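Local coordinates for conserved domain protein (Streptococcus pneumoniae, PDB 4IAJ) that is of unknown function but belongs to the DUF4649 family and folds as a small domain with an antiparallel sheet and two helices, at residues V3-E8 with T20-S25. Numbering follows the deposited sequence.
Sequences VLNMIE and TVTFES
I7 and F23 meet as a hydrogen-bonded antiparallel pair near the open end of a beta hairpin, and their side chains fall on the same face of the sheet. Of the two backbone bonds, F23 N to I7 O is the shorter at 2.7 Å; the return bond, I7 N to F23 O, measures 3.2 Å. On that face the two side chains cross at a slant. I7 has CG2 anti to its own backbone N (chi1 -60° for CG1), which places this methyl 4.1 Å from CD2 of F23, approaching the ring obliquely.

On the other face E8 and T22 form a non-hydrogen-bonded pair whose side chains run side by side in the same direction. Methyl CG2 of T22 lies against the E8 chain, 3.7 Å from both CG and CD of E8. With T22 OG1 between backbone N and carbonyl carbon (chi1 65°), the hydroxyl is on the N5 side and the methyl is left beside E8. The N5 amide lies obliquely over T22, with ND2 3.5 Å from T22 CB, and a water links the two polar ends, lying 2.8 Å from T22 OG1 and donating a longer bond to N5 OD1.

The regular pairing ends in a classic beta bulge, where M6 and I7 both face F23. M6 N makes a weak bond to E24 O, just ahead of S25, which N-caps helix 26-35 through its OG and D28 N.

Strand 18-23 is a sheet edge within the chain, while strand 7-12 continues the sheet toward strand 46-51, E8 pairing with T50. Helix 26-35 packs against the face carrying I7 and F23: F29 meets the F23 ring edge-to-face and also touches I7, and Y26 packs on I7.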
loop_
_atom_site.group_PDB
_atom_site.type_symbol
_atom_site.label_atom_id
_atom_site.label_comp_id
_atom_site.label_asym_id
_atom_site.label_seq_id
_atom_site.Cartn_x
_atom_site.Cartn_y
_atom_site.Cartn_z
ATOM N N VAL B 3 -35.468 -2.178 -12.139
ATOM C CA VAL B 3 -34.573 -1.854 -11.026
ATOM C C VAL B 3 -33.690 -0.670 -11.393
ATOM O O VAL B 3 -33.115 -0.651 -12.473
ATOM C CB VAL B 3 -33.668 -3.060 -10.670
ATOM C CG1 VAL B 3 -32.792 -2.746 -9.466
ATOM C CG2 VAL B 3 -34.514 -4.303 -10.416
ATOM N N LEU B 4 -33.551 0.303 -10.494
ATOM C CA LEU B 4 -32.752 1.491 -10.802
ATOM C C LEU B 4 -31.277 1.127 -11.036
ATOM O O LEU B 4 -30.673 1.560 -12.021
ATOM C CB LEU B 4 -32.875 2.541 -9.693
ATOM C CG LEU B 4 -32.412 3.962 -10.040
ATOM C CD1 LEU B 4 -33.326 4.605 -11.079
ATOM C CD2 LEU B 4 -32.333 4.816 -8.780
ATOM N N ASN B 5 -30.713 0.318 -10.142
ATOM C CA ASN B 5 -29.302 -0.078 -10.226
ATOM C C ASN B 5 -29.093 -1.570 -10.431
ATOM O O ASN B 5 -29.567 -2.394 -9.646
ATOM C CB ASN B 5 -28.583 0.343 -8.960
ATOM C CG ASN B 5 -28.594 1.832 -8.772
ATOM O OD1 ASN B 5 -28.223 2.577 -9.676
ATOM N ND2 ASN B 5 -29.032 2.281 -7.607
HETATM N N MSE B 6 -28.338 -1.913 -11.464
HETATM C CA MSE B 6 -28.030 -3.311 -11.719
HETATM C C MSE B 6 -27.256 -3.969 -10.582
HETATM O O MSE B 6 -27.479 -5.146 -10.320
HETATM C CB MSE B 6 -27.230 -3.453 -13.007
HETATM C CG MSE B 6 -27.791 -4.621 -13.803
HETATM SE SE MSE B 6 -26.684 -4.732 -15.400
HETATM C CE MSE B 6 -27.701 -3.390 -16.422
ATOM N N ILE B 7 -26.362 -3.231 -9.917
ATOM C CA ILE B 7 -25.582 -3.765 -8.790
ATOM C C ILE B 7 -25.690 -2.883 -7.538
ATOM O O ILE B 7 -25.490 -1.676 -7.602
ATOM C CB ILE B 7 -24.102 -3.975 -9.158
ATOM C CG1 ILE B 7 -24.005 -4.953 -10.321
ATOM C CG2 ILE B 7 -23.325 -4.527 -7.971
ATOM C CD1 ILE B 7 -22.596 -5.275 -10.752
ATOM N N GLU B 8 -26.053 -3.508 -6.417
ATOM C CA GLU B 8 -26.040 -2.882 -5.108
ATOM C C GLU B 8 -25.283 -3.800 -4.176
ATOM O O GLU B 8 -25.492 -5.006 -4.192
ATOM C CB GLU B 8 -27.447 -2.647 -4.582
ATOM C CG GLU B 8 -28.244 -1.689 -5.454
ATOM C CD GLU B 8 -29.387 -0.989 -4.722
ATOM O OE1 GLU B 8 -29.535 -1.171 -3.487
ATOM O OE2 GLU B 8 -30.133 -0.239 -5.394
ATOM N N THR B 20 -23.641 0.985 1.904
ATOM C CA THR B 20 -24.189 0.503 0.644
ATOM C C THR B 20 -23.608 1.323 -0.508
ATOM O O THR B 20 -23.605 2.543 -0.443
ATOM C CB THR B 20 -25.725 0.568 0.641
ATOM O OG1 THR B 20 -26.231 -0.266 1.691
ATOM C CG2 THR B 20 -26.290 0.077 -0.685
ATOM N N VAL B 21 -23.090 0.636 -1.525
ATOM C CA VAL B 21 -22.668 1.279 -2.774
ATOM C C VAL B 21 -23.484 0.686 -3.905
ATOM O O VAL B 21 -23.908 -0.461 -3.820
ATOM C CB VAL B 21 -21.161 1.141 -3.067
ATOM C CG1 VAL B 21 -20.362 1.916 -2.033
ATOM C CG2 VAL B 21 -20.705 -0.315 -3.096
ATOM N N THR B 22 -23.712 1.484 -4.947
ATOM C CA THR B 22 -24.521 1.061 -6.077
ATOM C C THR B 22 -23.804 1.361 -7.389
ATOM O O THR B 22 -23.005 2.303 -7.483
ATOM C CB THR B 22 -25.906 1.756 -6.102
ATOM O OG1 THR B 22 -25.745 3.161 -6.303
ATOM C CG2 THR B 22 -26.650 1.546 -4.801
ATOM N N PHE B 23 -24.100 0.548 -8.395
ATOM C CA PHE B 23 -23.581 0.756 -9.728
ATOM C C PHE B 23 -24.755 0.674 -10.675
ATOM O O PHE B 23 -25.563 -0.254 -10.593
ATOM C CB PHE B 23 -22.459 -0.253 -10.030
ATOM C CG PHE B 23 -21.320 -0.172 -9.047
ATOM C CD1 PHE B 23 -20.270 0.716 -9.248
ATOM C CD2 PHE B 23 -21.335 -0.936 -7.885
ATOM C CE1 PHE B 23 -19.247 0.809 -8.331
ATOM C CE2 PHE B 23 -20.312 -0.840 -6.957
ATOM C CZ PHE B 23 -19.266 0.025 -7.179
ATOM N N GLU B 24 -24.881 1.694 -11.524
ATOM C CA GLU B 24 -26.000 1.787 -12.450
ATOM C C GLU B 24 -25.901 0.672 -13.477
ATOM O O GLU B 24 -26.900 0.043 -13.809
ATOM C CB GLU B 24 -26.050 3.152 -13.141
ATOM C CG GLU B 24 -27.324 3.364 -13.969
ATOM C CD GLU B 24 -27.476 4.788 -14.501
ATOM O OE1 GLU B 24 -26.878 5.728 -13.924
ATOM O OE2 GLU B 24 -28.213 4.969 -15.492
ATOM N N SER B 25 -24.687 0.403 -13.946
ATOM C CA SER B 25 -24.444 -0.708 -14.857
ATOM C C SER B 25 -23.307 -1.617 -14.384
ATOM O O SER B 25 -22.500 -1.260 -13.511
ATOM C CB SER B 25 -24.130 -0.170 -16.262
ATOM O OG SER B 25 -22.839 0.415 -16.306
HETATM O O HOH W 1 -25.293 3.866 -9.019
#